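PDB 2I2X: methyltransferase 1 from Methanosarcina barkeri, which catalyses methyl transfer from methanol to the cob(I)amide held by its corrinoid partner MtaC, as a zinc-dependent step of methanogenesis. Local coordinates for residues I43-R48 / E63-D68; I59-R64 / V315-E320; I403-A408 / D424-L429. All blocks are in the same frame, centred on the assembly; numbering follows the deposited sequence.

Contact 1 of 3, residues I43-R48 / E63-D68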
loop_
_atom_site.group_PDB
_atom_site.type_symbol
_atom_site.label_atom_id
_atom_site.label_comp_id
_atom_site.label_asym_id
_atom_site.label_seq_id
_atom_site.Cartn_x
_atom_site.Cartn_y
_atom_site.Cartn_z
ATOM N N ILE A 43 5.436 -7.943 -9.099
ATOM C CA ILE A 43 5.542 -7.546 -7.699
ATOM C C ILE A 43 7.005 -7.559 -7.213
ATOM O O ILE A 43 7.769 -8.490 -7.508
ATOM C CB ILE A 43 4.604 -8.402 -6.780
ATOM C CG1 ILE A 43 4.637 -7.915 -5.325
ATOM C CG2 ILE A 43 4.947 -9.901 -6.907
ATOM C CD1 ILE A 43 3.884 -6.592 -5.039
ATOM N N ASN A 44 7.358 -6.505 -6.474
ATOM C CA ASN A 44 8.687 -6.319 -5.898
ATOM C C ASN A 44 8.584 -6.280 -4.389
ATOM O O ASN A 44 7.478 -6.144 -3.859
ATOM C CB ASN A 44 9.324 -5.050 -6.431
ATOM C CG ASN A 44 10.066 -5.295 -7.726
ATOM O OD1 ASN A 44 11.221 -5.727 -7.714
ATOM N ND2 ASN A 44 9.395 -5.069 -8.850
ATOM N N TYR A 45 9.722 -6.428 -3.710
ATOM C CA TYR A 45 9.762 -6.683 -2.258
ATOM C C TYR A 45 11.204 -6.649 -1.764
ATOM O O TYR A 45 12.111 -6.924 -2.529
ATOM C CB TYR A 45 9.169 -8.062 -1.923
ATOM C CG TYR A 45 9.509 -9.124 -2.963
ATOM C CD1 TYR A 45 10.692 -9.835 -2.906
ATOM C CD2 TYR A 45 8.630 -9.401 -4.003
ATOM C CE1 TYR A 45 10.985 -10.797 -3.876
ATOM C CE2 TYR A 45 8.914 -10.339 -4.952
ATOM C CZ TYR A 45 10.084 -11.038 -4.892
ATOM O OH TYR A 45 10.338 -11.974 -5.860
ATOM N N ALA A 46 11.391 -6.291 -0.493
ATOM C CA ALA A 46 12.682 -6.336 0.199
ATOM C C ALA A 46 12.434 -7.089 1.521
ATOM O O ALA A 46 11.478 -6.781 2.246
ATOM C CB ALA A 46 13.205 -4.925 0.486
ATOM N N PRO A 47 13.280 -8.083 1.832
ATOM C CA PRO A 47 13.173 -8.744 3.115
ATOM C C PRO A 47 13.457 -7.781 4.267
ATOM O O PRO A 47 13.976 -6.687 4.054
ATOM C CB PRO A 47 14.218 -9.858 3.039
ATOM C CG PRO A 47 15.154 -9.480 1.958
ATOM C CD PRO A 47 14.374 -8.627 0.992
ATOM N N ARG A 48 13.065 -8.159 5.481
ATOM C CA ARG A 48 13.355 -7.336 6.642
ATOM C C ARG A 48 14.851 -7.465 6.984
ATOM O O ARG A 48 15.456 -8.454 6.600
ATOM C CB ARG A 48 12.469 -7.763 7.812
ATOM C CG ARG A 48 11.014 -7.383 7.665
ATOM C CD ARG A 48 10.146 -8.245 8.539
ATOM N NE ARG A 48 10.001 -9.619 8.049
ATOM C CZ ARG A 48 9.063 -10.472 8.485
ATOM N NH1 ARG A 48 8.176 -10.085 9.400
ATOM N NH2 ARG A 48 8.984 -11.706 7.989
ATOM N N GLU A 63 10.694 -17.401 0.614
ATOM C CA GLU A 63 9.652 -18.418 0.526
ATOM C C GLU A 63 8.330 -17.879 1.027
ATOM O O GLU A 63 7.279 -18.162 0.452
ATOM C CB GLU A 63 10.038 -19.680 1.281
ATOM C CG GLU A 63 10.994 -20.515 0.472
ATOM C CD GLU A 63 11.390 -21.817 1.127
ATOM O OE1 GLU A 63 11.595 -21.858 2.351
ATOM O OE2 GLU A 63 11.524 -22.812 0.395
ATOM N N ARG A 64 8.370 -17.092 2.086
ATOM C CA ARG A 64 7.132 -16.563 2.629
ATOM C C ARG A 64 6.528 -15.572 1.637
ATOM O O ARG A 64 5.313 -15.584 1.417
ATOM C CB ARG A 64 7.363 -15.909 3.996
ATOM C CG ARG A 64 7.511 -16.903 5.130
ATOM C CD ARG A 64 8.066 -16.245 6.386
ATOM N NE ARG A 64 7.986 -17.201 7.479
ATOM C CZ ARG A 64 8.431 -17.020 8.717
ATOM N NH1 ARG A 64 9.030 -15.885 9.066
ATOM N NH2 ARG A 64 8.254 -18.001 9.611
ATOM N N ILE A 65 7.394 -14.751 1.030
ATOM C CA ILE A 65 6.986 -13.728 0.073
ATOM C C ILE A 65 6.298 -14.424 -1.106
ATOM O O ILE A 65 5.186 -14.047 -1.502
ATOM C CB ILE A 65 8.200 -12.856 -0.396
ATOM C CG1 ILE A 65 8.674 -11.910 0.725
ATOM C CG2 ILE A 65 7.845 -12.042 -1.607
ATOM C CD1 ILE A 65 10.120 -11.380 0.541
ATOM N N THR A 66 6.943 -15.481 -1.605
ATOM C CA THR A 66 6.515 -16.157 -2.803
ATOM C C THR A 66 5.185 -16.845 -2.549
ATOM O O THR A 66 4.242 -16.714 -3.341
ATOM C CB THR A 66 7.565 -17.176 -3.298
ATOM O OG1 THR A 66 8.844 -16.541 -3.384
ATOM C CG2 THR A 66 7.199 -17.712 -4.663
ATOM N N THR A 67 5.099 -17.564 -1.445
ATOM C CA THR A 67 3.857 -18.193 -1.089
ATOM C C THR A 67 2.771 -17.145 -0.953
ATOM O O THR A 67 1.711 -17.323 -1.493
ATOM C CB THR A 67 4.005 -19.051 0.186
ATOM O OG1 THR A 67 4.914 -20.128 -0.101
ATOM C CG2 THR A 67 2.663 -19.609 0.644
ATOM N N ASP A 68 3.028 -16.045 -0.267
ATOM C CA ASP A 68 1.981 -15.039 -0.042
ATOM C C ASP A 68 1.382 -14.422 -1.318
ATOM O O ASP A 68 0.153 -14.240 -1.437
ATOM C CB ASP A 68 2.511 -13.934 0.859
ATOM C CG ASP A 68 2.610 -14.369 2.302
ATOM O OD1 ASP A 68 2.261 -15.541 2.605
ATOM O OD2 ASP A 68 3.047 -13.547 3.135
#

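Contact 2 of 3, residues I59-R64 / V315-E320. With ZN (zinc ion), chain R.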
loop_
_atom_site.group_PDB
_atom_site.type_symbol
_atom_site.label_atom_id
_atom_site.label_comp_id
_atom_site.label_asym_id
_atom_site.label_seq_id
_atom_site.Cartn_x
_atom_site.Cartn_y
_atom_site.Cartn_z
ATOM N N ILE A 59 16.461 -17.161 2.551
ATOM C CA ILE A 59 15.706 -18.123 1.754
ATOM C C ILE A 59 14.293 -18.294 2.312
ATOM O O ILE A 59 13.312 -18.326 1.570
ATOM C CB ILE A 59 16.428 -19.490 1.708
ATOM C CG1 ILE A 59 17.677 -19.392 0.823
ATOM C CG2 ILE A 59 15.478 -20.590 1.231
ATOM C CD1 ILE A 59 18.630 -20.614 0.860
ATOM N N LYS A 60 14.200 -18.363 3.628
ATOM C CA LYS A 60 12.921 -18.491 4.307
ATOM C C LYS A 60 11.987 -17.294 4.038
ATOM O O LYS A 60 10.826 -17.481 3.674
ATOM C CB LYS A 60 13.154 -18.715 5.814
ATOM C CG LYS A 60 11.914 -18.990 6.611
ATOM C CD LYS A 60 11.170 -20.174 6.063
ATOM C CE LYS A 60 9.949 -20.498 6.923
ATOM N NZ LYS A 60 9.202 -21.655 6.321
ATOM N N GLU A 61 12.503 -16.081 4.215
ATOM C CA GLU A 61 11.732 -14.866 3.995
ATOM C C GLU A 61 11.178 -14.834 2.556
ATOM O O GLU A 61 9.988 -14.543 2.358
ATOM C CB GLU A 61 12.583 -13.634 4.298
ATOM C CG GLU A 61 11.875 -12.304 4.181
ATOM C CD GLU A 61 11.358 -11.792 5.524
ATOM O OE1 GLU A 61 10.858 -12.630 6.323
ATOM O OE2 GLU A 61 11.442 -10.551 5.779
ATOM N N TYR A 62 12.030 -15.166 1.579
ATOM C CA TYR A 62 11.623 -15.193 0.185
ATOM C C TYR A 62 10.594 -16.281 -0.095
ATOM O O TYR A 62 9.717 -16.106 -0.947
ATOM C CB TYR A 62 12.824 -15.312 -0.768
ATOM C CG TYR A 62 13.606 -14.031 -0.941
ATOM C CD1 TYR A 62 13.033 -12.913 -1.551
ATOM C CD2 TYR A 62 14.929 -13.951 -0.537
ATOM C CE1 TYR A 62 13.761 -11.722 -1.734
ATOM C CE2 TYR A 62 15.680 -12.775 -0.700
ATOM C CZ TYR A 62 15.087 -11.657 -1.303
ATOM O OH TYR A 62 15.821 -10.506 -1.457
ATOM N N GLU A 63 10.694 -17.401 0.614
ATOM C CA GLU A 63 9.652 -18.418 0.526
ATOM C C GLU A 63 8.330 -17.879 1.027
ATOM O O GLU A 63 7.279 -18.162 0.452
ATOM C CB GLU A 63 10.038 -19.680 1.281
ATOM C CG GLU A 63 10.994 -20.515 0.472
ATOM C CD GLU A 63 11.390 -21.817 1.127
ATOM O OE1 GLU A 63 11.595 -21.858 2.351
ATOM O OE2 GLU A 63 11.524 -22.812 0.395
ATOM N N ARG A 64 8.370 -17.092 2.086
ATOM C CA ARG A 64 7.132 -16.563 2.629
ATOM C C ARG A 64 6.528 -15.572 1.637
ATOM O O ARG A 64 5.313 -15.584 1.417
ATOM C CB ARG A 64 7.363 -15.909 3.996
ATOM C CG ARG A 64 7.511 -16.903 5.130
ATOM C CD ARG A 64 8.066 -16.245 6.386
ATOM N NE ARG A 64 7.986 -17.201 7.479
ATOM C CZ ARG A 64 8.431 -17.020 8.717
ATOM N NH1 ARG A 64 9.030 -15.885 9.066
ATOM N NH2 ARG A 64 8.254 -18.001 9.611
ATOM N N VAL A 315 8.690 -2.716 -1.710
ATOM C CA VAL A 315 8.086 -2.510 -0.414
ATOM C C VAL A 315 8.728 -3.522 0.532
ATOM O O VAL A 315 9.073 -4.644 0.113
ATOM C CB VAL A 315 6.556 -2.741 -0.484
ATOM C CG1 VAL A 315 6.225 -4.235 -0.833
ATOM C CG2 VAL A 315 5.835 -2.256 0.809
ATOM N N GLU A 316 8.890 -3.138 1.799
ATOM C CA GLU A 316 9.352 -4.086 2.811
ATOM C C GLU A 316 8.317 -5.172 3.052
ATOM O O GLU A 316 7.135 -4.893 3.119
ATOM C CB GLU A 316 9.659 -3.403 4.140
ATOM C CG GLU A 316 10.219 -4.397 5.148
ATOM C CD GLU A 316 10.452 -3.791 6.477
ATOM O OE1 GLU A 316 11.646 -3.633 6.828
ATOM O OE2 GLU A 316 9.436 -3.447 7.157
ATOM N N TYR A 317 8.769 -6.405 3.186
ATOM C CA TYR A 317 7.864 -7.468 3.536
ATOM C C TYR A 317 7.447 -7.355 5.016
ATOM O O TYR A 317 8.265 -7.625 5.912
ATOM C CB TYR A 317 8.508 -8.823 3.257
ATOM C CG TYR A 317 7.617 -9.990 3.565
ATOM C CD1 TYR A 317 6.388 -10.147 2.909
ATOM C CD2 TYR A 317 8.002 -10.957 4.502
ATOM C CE1 TYR A 317 5.545 -11.240 3.181
ATOM C CE2 TYR A 317 7.168 -12.082 4.779
ATOM C CZ TYR A 317 5.941 -12.203 4.108
ATOM O OH TYR A 317 5.117 -13.269 4.375
ATOM N N HIS A 318 6.209 -6.936 5.271
ATOM C CA HIS A 318 5.678 -6.909 6.631
ATOM C C HIS A 318 4.148 -6.958 6.662
ATOM O O HIS A 318 3.503 -6.959 5.602
ATOM C CB HIS A 318 6.262 -5.738 7.462
ATOM C CG HIS A 318 5.839 -4.365 7.017
ATOM N ND1 HIS A 318 6.749 -3.404 6.620
ATOM C CD2 HIS A 318 4.614 -3.779 6.941
ATOM C CE1 HIS A 318 6.105 -2.292 6.310
ATOM N NE2 HIS A 318 4.808 -2.495 6.485
ATOM N N GLY A 319 3.570 -7.019 7.865
ATOM C CA GLY A 319 2.113 -7.144 8.043
ATOM C C GLY A 319 1.361 -5.830 7.855
ATOM O O GLY A 319 1.846 -4.785 8.294
ATOM N N GLU A 320 0.209 -5.871 7.175
ATOM C CA GLU A 320 -0.735 -4.740 7.077
ATOM C C GLU A 320 -2.113 -5.281 7.515
ATOM O O GLU A 320 -2.262 -6.507 7.596
ATOM C CB GLU A 320 -0.873 -4.268 5.614
ATOM C CG GLU A 320 0.360 -3.653 4.937
ATOM C CD GLU A 320 0.938 -2.445 5.659
ATOM O OE1 GLU A 320 0.213 -1.795 6.443
ATOM O OE2 GLU A 320 2.144 -2.161 5.465
HETATM ZN ZN ZN R . 3.441 -1.120 6.044
#

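Contact 3 of 3, residues I403-A408 / D424-L429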
loop_
_atom_site.group_PDB
_atom_site.type_symbol
_atom_site.label_atom_id
_atom_site.label_comp_id
_atom_site.label_asym_id
_atom_site.label_seq_id
_atom_site.Cartn_x
_atom_site.Cartn_y
_atom_site.Cartn_z
ATOM N N ILE A 403 10.720 20.173 -26.813
ATOM C CA ILE A 403 9.437 19.645 -26.421
ATOM C C ILE A 403 8.842 20.399 -25.244
ATOM O O ILE A 403 7.696 20.842 -25.337
ATOM C CB ILE A 403 9.486 18.125 -26.166
ATOM C CG1 ILE A 403 9.631 17.415 -27.515
ATOM C CG2 ILE A 403 8.199 17.673 -25.420
ATOM C CD1 ILE A 403 10.147 16.033 -27.428
ATOM N N ILE A 404 9.623 20.580 -24.172
ATOM C CA ILE A 404 9.144 21.311 -22.979
ATOM C C ILE A 404 8.795 22.761 -23.351
ATOM O O ILE A 404 7.800 23.303 -22.884
ATOM C CB ILE A 404 10.178 21.295 -21.803
ATOM C CG1 ILE A 404 10.569 19.877 -21.374
ATOM C CG2 ILE A 404 9.691 22.146 -20.609
ATOM C CD1 ILE A 404 9.383 18.936 -21.104
ATOM N N GLU A 405 9.600 23.373 -24.209
ATOM C CA GLU A 405 9.354 24.739 -24.660
ATOM C C GLU A 405 8.034 24.865 -25.391
ATOM O O GLU A 405 7.292 25.832 -25.161
ATOM C CB GLU A 405 10.499 25.254 -25.565
ATOM C CG GLU A 405 11.575 25.980 -24.820
ATOM C CD GLU A 405 12.902 26.177 -25.598
ATOM O OE1 GLU A 405 13.918 26.441 -24.922
ATOM O OE2 GLU A 405 12.969 26.086 -26.842
ATOM N N GLU A 406 7.745 23.914 -26.282
ATOM C CA GLU A 406 6.484 23.961 -27.014
ATOM C C GLU A 406 5.355 23.775 -26.010
ATOM O O GLU A 406 4.353 24.494 -26.054
ATOM C CB GLU A 406 6.413 22.908 -28.125
ATOM C CG GLU A 406 7.358 23.194 -29.281
ATOM C CD GLU A 406 7.547 21.987 -30.210
ATOM O OE1 GLU A 406 6.606 21.135 -30.313
ATOM O OE2 GLU A 406 8.635 21.903 -30.835
ATOM N N GLY A 407 5.556 22.842 -25.080
ATOM C CA GLY A 407 4.624 22.617 -23.983
ATOM C C GLY A 407 4.395 23.914 -23.257
ATOM O O GLY A 407 3.260 24.331 -23.088
ATOM N N ALA A 408 5.480 24.571 -22.852
ATOM C CA ALA A 408 5.353 25.810 -22.054
ATOM C C ALA A 408 4.626 26.942 -22.789
ATOM O O ALA A 408 3.996 27.777 -22.159
ATOM C CB ALA A 408 6.674 26.271 -21.527
ATOM N N ASP A 424 18.880 27.955 -19.706
ATOM C CA ASP A 424 20.303 27.835 -19.448
ATOM C C ASP A 424 20.810 26.492 -19.951
ATOM O O ASP A 424 21.865 26.442 -20.609
ATOM C CB ASP A 424 20.615 28.006 -17.952
ATOM C CG ASP A 424 20.388 29.450 -17.447
ATOM O OD1 ASP A 424 20.045 30.367 -18.241
ATOM O OD2 ASP A 424 20.568 29.674 -16.227
ATOM N N ALA A 425 20.049 25.419 -19.702
ATOM C CA ALA A 425 20.479 24.085 -20.117
ATOM C C ALA A 425 20.467 23.930 -21.624
ATOM O O ALA A 425 21.387 23.310 -22.200
ATOM C CB ALA A 425 19.673 22.983 -19.454
ATOM N N LYS A 426 19.459 24.507 -22.275
ATOM C CA LYS A 426 19.403 24.423 -23.731
ATOM C C LYS A 426 20.628 25.123 -24.367
ATOM O O LYS A 426 21.289 24.563 -25.264
ATOM C CB LYS A 426 18.081 24.981 -24.270
ATOM C CG LYS A 426 17.916 24.887 -25.790
ATOM C CD LYS A 426 16.544 25.364 -26.144
ATOM C CE LYS A 426 16.507 26.517 -27.131
ATOM N NZ LYS A 426 16.187 25.991 -28.484
ATOM N N ALA A 427 20.957 26.319 -23.865
ATOM C CA ALA A 427 22.112 27.068 -24.379
ATOM C C ALA A 427 23.423 26.306 -24.158
ATOM O O ALA A 427 24.270 26.278 -25.050
ATOM C CB ALA A 427 22.171 28.501 -23.799
ATOM N N ALA A 428 23.573 25.676 -22.989
ATOM C CA ALA A 428 24.772 24.870 -22.691
ATOM C C ALA A 428 24.886 23.657 -23.586
ATOM O O ALA A 428 25.986 23.302 -23.996
ATOM C CB ALA A 428 24.811 24.438 -21.230
ATOM N N LEU A 429 23.763 23.016 -23.907
ATOM C CA LEU A 429 23.787 21.863 -24.809
ATOM C C LEU A 429 24.068 22.297 -26.235
ATOM O O LEU A 429 24.707 21.560 -27.000
ATOM C CB LEU A 429 22.477 21.078 -24.778
ATOM C CG LEU A 429 22.106 20.330 -23.493
ATOM C CD1 LEU A 429 20.581 20.200 -23.424
ATOM C CD2 LEU A 429 22.798 18.978 -23.453
#

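Contact 1 of 3, residues I43-R48 / E63-D68
Y45 and I65 carry this contact: the methyl CG2 of I65 sits over one face of the tyrosine ring. It lies 3.6 Å from the centroid of the Y45 ring, only 12° off the normal, and so above the middle of the face, a CH-pi arrangement with CG2 touching all round the ring. The closest atom pair is I65 CG2 with Y45 CG, at 3.6 Å, while the other branch of the isoleucine reaches the ring margin, I65 CD1 standing 3.8 Å from Y45 CD1. The torsions explain the fit. Y45 has its CG between the backbone N and the carbonyl carbon, chi1 37°, which sends the ring toward the helix, while its near-perpendicular second torsion presents a face; I65 has CG1 beside its backbone N, chi1 -72°, placing CG2 anti to that N and directing it at the ring. At the far end of the ring, the Y45 hydroxyl is hydrogen-bonded to T85 on strand 80-86.

A second, looser meeting lies nearer the surface. R48 NH2 approaches R64 NH1 to 4.3 Å, and the R48 terminus comes at the edge of the R64 guanidinium, near its plane. Both charges have acidic partners: R48 forms a salt bridge with E61, and R64 NE pairs with the terminal carboxylate of H258 of another chain. These counter-charges are likely to offset much of the repulsion between the two arginines.

The arrangement is a worked case of the beta-alpha unit of a TIM barrel: the chain leaves strand 40-43 of the parallel sheet, passes through residues 43-48, and returns as helix 55-76, whose inward side chain I65 packs on the segment that follows the strand.

Contact 2 of 3, residues I59-R64 / V315-E320
Segment 315-320 carries ligands of a zinc site shared by two copies of this protein, and beside that site Y317 packs against E61 and R64 of helix 55-76. The Y317 ring meets E61 along its edge: E61 CD is 3.6 Å from Y317 CD2, OE2 lies in the plane of the ring, and carboxylate and ring planes are 79° apart. E61 gets there with CG anti to its backbone N, chi1 -177°, and a bend at chi2, while its OE1 also takes the salt bridge from R48. Farther along, the Y317 hydroxyl rests 3.5 Å from R64 CB, and D68, one turn on, is its probable hydrogen-bonding partner.

The next residue faces the other way. H318 NE2 binds the zinc ion at 2.0 Å and E320 OE2 binds it too; H318 and E320 of the second subunit supply the other two ligands. Behind the imidazole, E316 OE2 accepts from H318 ND1 at 2.7 Å through its anti lone pair, a second-shell bond that, with the zinc, helps to set the rotation of the ring and may make it a stronger donor to the metal.

Y317 is thus wedged between helix 55-76 and helix 325-345, where it touches V326; its backbone bonds to A46, and strand 319-320 pairs antiparallel with 323-324.

Contact 3 of 3, residues I403-A408 / D424-L429
The electrostatic part of this contact is one long salt bridge, E405 OE2 to K426 NZ at 3.6 Å. The lysine nitrogen has a further, weak ion pair with E430 on its own helix, so its charge is probably shared between two carboxylates, neither gripping it closely.

Van der Waals contact is closer than the charge pairing. E405 OE1 lies against the aliphatic part of the lysine, 3.1 Å from K426 CD and 3.4 Å from K426 CE, and the two side chains cross at about a right angle. K426 starts out straight, with CG anti to the backbone N, chi1 -178°, then bends at chi3 and chi4; the bend carries its end past the E405 carboxylate. With an alanine in place of E405, K426 would probably lose its carboxylate mate on the neighbouring helix, and the bent lysine end would be freer to turn.

Beneath this surface pair, the consecutive helices 389-409 and 416-430 run roughly antiparallel as a helical hairpin, consistent with the helix bundle of this protein. L429 packs on A397 and I398 of the first helix, while I404 and A425 both reach helix 240-259, on V244 and I245.

Contacts 1 and 2 form one continuous cluster, their centres about 4 Å apart, with helix 55-76 serving both and E63 and R64 common to the two. They are tied by the salt bridge from R48 NH2 to E61 OE1, 2.7 Å long, and by the pairing of D68 with Y317. This cluster stands beside the intersubunit zinc: the R48 side chain is about 10 Å from that ion and about 9 Å from a bound corrinoid. The separate zinc bound by E164, C220 and C269 belongs to neither contact. Contact 3 lies on the opposite side of the chain's centre, its centre about 43 Å from that of contact 1 and 45 Å from that of contact 2.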